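Local coordinates for protein LYND (Lyngbya aestuarii, PDB 4V1T) that probably uses ATP and magnesium to cyclise side chains of precursor peptides into azoline heterocycles, as a YcaO-type cyclodehydratase, at residues T494-L499 / E714-D719. Residues are numbered along the deposited sequence; the frame is centred on the assembly and turned at random.
Sequences TPVWSL and ETLVID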
loop_
_atom_site.group_PDB
_atom_site.type_symbol
_atom_site.label_atom_id
_atom_site.label_comp_id
_atom_site.label_asym_id
_atom_site.label_seq_id
_atom_site.Cartn_x
_atom_site.Cartn_y
_atom_site.Cartn_z
ATOM N N THR B 494 -29.844 -27.962 -5.464
ATOM C CA THR B 494 -28.799 -27.330 -6.259
ATOM C C THR B 494 -27.906 -28.402 -6.881
ATOM O O THR B 494 -27.438 -29.290 -6.174
ATOM C CB THR B 494 -27.952 -26.365 -5.407
ATOM O OG1 THR B 494 -28.680 -25.145 -5.215
ATOM C CG2 THR B 494 -26.628 -26.038 -6.088
ATOM N N PRO B 495 -27.667 -28.324 -8.203
ATOM C CA PRO B 495 -26.774 -29.295 -8.827
ATOM C C PRO B 495 -25.344 -29.144 -8.343
ATOM O O PRO B 495 -24.836 -28.026 -8.250
ATOM C CB PRO B 495 -26.876 -28.968 -10.321
ATOM C CG PRO B 495 -27.260 -27.537 -10.365
ATOM C CD PRO B 495 -28.167 -27.341 -9.184
ATOM N N VAL B 496 -24.711 -30.271 -8.048
ATOM C CA VAL B 496 -23.322 -30.305 -7.625
ATOM C C VAL B 496 -22.580 -31.318 -8.485
ATOM O O VAL B 496 -23.144 -32.351 -8.874
ATOM C CB VAL B 496 -23.184 -30.683 -6.134
ATOM C CG1 VAL B 496 -23.885 -29.661 -5.256
ATOM C CG2 VAL B 496 -23.744 -32.070 -5.869
ATOM N N TRP B 497 -21.320 -31.021 -8.787
ATOM C CA TRP B 497 -20.533 -31.890 -9.645
ATOM C C TRP B 497 -19.824 -32.952 -8.823
ATOM O O TRP B 497 -19.020 -32.636 -7.950
ATOM C CB TRP B 497 -19.515 -31.082 -10.459
ATOM C CG TRP B 497 -18.842 -31.908 -11.532
ATOM C CD1 TRP B 497 -17.574 -32.390 -11.517
ATOM C CD2 TRP B 497 -19.432 -32.364 -12.756
ATOM N NE1 TRP B 497 -17.330 -33.113 -12.657
ATOM C CE2 TRP B 497 -18.458 -33.115 -13.432
ATOM C CE3 TRP B 497 -20.692 -32.212 -13.340
ATOM C CZ2 TRP B 497 -18.700 -33.709 -14.671
ATOM C CZ3 TRP B 497 -20.935 -32.803 -14.567
ATOM C CH2 TRP B 497 -19.942 -33.545 -15.219
ATOM N N SER B 498 -20.127 -34.215 -9.115
ATOM C CA SER B 498 -19.423 -35.337 -8.505
ATOM C C SER B 498 -18.161 -35.606 -9.294
ATOM O O SER B 498 -18.230 -35.938 -10.472
ATOM C CB SER B 498 -20.295 -36.593 -8.480
ATOM O OG SER B 498 -19.595 -37.683 -7.903
ATOM N N LEU B 499 -17.014 -35.458 -8.643
ATOM C CA LEU B 499 -15.728 -35.681 -9.294
ATOM C C LEU B 499 -15.414 -37.173 -9.399
ATOM O O LEU B 499 -14.612 -37.590 -10.235
ATOM C CB LEU B 499 -14.613 -34.947 -8.537
ATOM C CG LEU B 499 -14.575 -33.431 -8.758
ATOM C CD1 LEU B 499 -13.756 -32.736 -7.690
ATOM C CD2 LEU B 499 -14.020 -33.102 -10.136
ATOM N N GLU B 714 -17.767 -40.278 -1.684
ATOM C CA GLU B 714 -17.949 -39.471 -2.891
ATOM C C GLU B 714 -17.608 -38.004 -2.609
ATOM O O GLU B 714 -17.923 -37.487 -1.546
ATOM C CB GLU B 714 -19.389 -39.601 -3.393
ATOM C CG GLU B 714 -19.692 -38.830 -4.665
ATOM C CD GLU B 714 -21.097 -39.091 -5.172
ATOM O OE1 GLU B 714 -21.985 -39.384 -4.343
ATOM O OE2 GLU B 714 -21.311 -39.001 -6.398
ATOM N N THR B 715 -16.974 -37.335 -3.566
ATOM C CA THR B 715 -16.595 -35.930 -3.402
ATOM C C THR B 715 -17.322 -35.031 -4.404
ATOM O O THR B 715 -17.148 -35.174 -5.613
ATOM C CB THR B 715 -15.073 -35.727 -3.558
ATOM O OG1 THR B 715 -14.755 -35.500 -4.930
ATOM C CG2 THR B 715 -14.312 -36.923 -3.040
ATOM N N LEU B 716 -18.147 -34.122 -3.893
ATOM C CA LEU B 716 -18.918 -33.211 -4.729
ATOM C C LEU B 716 -18.324 -31.810 -4.699
ATOM O O LEU B 716 -17.567 -31.472 -3.794
ATOM C CB LEU B 716 -20.374 -33.145 -4.253
ATOM C CG LEU B 716 -21.211 -34.421 -4.359
ATOM C CD1 LEU B 716 -22.574 -34.218 -3.709
ATOM C CD2 LEU B 716 -21.363 -34.876 -5.803
ATOM N N VAL B 717 -18.683 -30.999 -5.693
ATOM C CA VAL B 717 -18.261 -29.606 -5.744
ATOM C C VAL B 717 -19.394 -28.704 -6.210
ATOM O O VAL B 717 -20.068 -29.010 -7.200
ATOM C CB VAL B 717 -17.080 -29.405 -6.709
ATOM C CG1 VAL B 717 -16.547 -27.990 -6.586
ATOM C CG2 VAL B 717 -15.977 -30.413 -6.430
ATOM N N ILE B 718 -19.587 -27.589 -5.506
ATOM C CA ILE B 718 -20.453 -26.523 -5.990
ATOM C C ILE B 718 -19.631 -25.251 -6.202
ATOM O O ILE B 718 -19.044 -24.699 -5.273
ATOM C CB ILE B 718 -21.658 -26.269 -5.048
ATOM C CG1 ILE B 718 -22.474 -25.057 -5.518
ATOM C CG2 ILE B 718 -21.223 -26.114 -3.605
ATOM C CD1 ILE B 718 -23.096 -25.223 -6.901
ATOM N N ASP B 719 -19.580 -24.805 -7.447
ATOM C CA ASP B 719 -18.856 -23.603 -7.788
ATOM C C ASP B 719 -19.664 -22.374 -7.372
ATOM O O ASP B 719 -20.721 -22.100 -7.927
ATOM C CB ASP B 719 -18.542 -23.573 -9.289
ATOM C CG ASP B 719 -17.710 -22.351 -9.688
ATOM O OD1 ASP B 719 -17.047 -21.758 -8.804
ATOM O OD2 ASP B 719 -17.725 -21.981 -10.885
#
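V496 and L716 meet at their methyl ends on one face of an antiparallel strand pair, CG2 of V496 lying a tight 3.3 Å from CD1 of L716. The leucine's other methyl, CD2, lies against CB of S498, so one side chain spans two residues of the facing strand. Further along, CG1 of V496 faces CB of I718, whose own CG1 stands anti to the backbone N (chi1 175°), while a bend at the next torsion (62°) turns CD1 to CG2 of T494. On the face of W497 and V717, CD1 of L499 packs on CG2 of V717 at 3.5 Å, while the indole turns away to meet H504 edge-to-face. The example illustrates how residues over two hundred positions apart can become strand neighbours: within the YcaO domain, 716-719 lies between 491-498 and 728-733 in an antiparallel sheet, with helix 538-561 covering V717. W497 and V717 form the hydrogen-bonded pair, N of W497 donating to O of V717 at 2.9 Å, with the return bond from N of V717 to O of W497. Where the strand ends, N of L499 reaches O of T715 at 3.0 Å. At the polar edge, OG of S498 donates to OE2 of E714 over 2.6 Å, approaching the carboxylate from its anti side. With an alanine here in place of E714, the S498 hydroxyl would probably lose this acceptor and K505 a long, weak ion pair. The same hydroxyl also hydrogen-bonds OG1 of T500, tying this edge to the turn before strand 503-508.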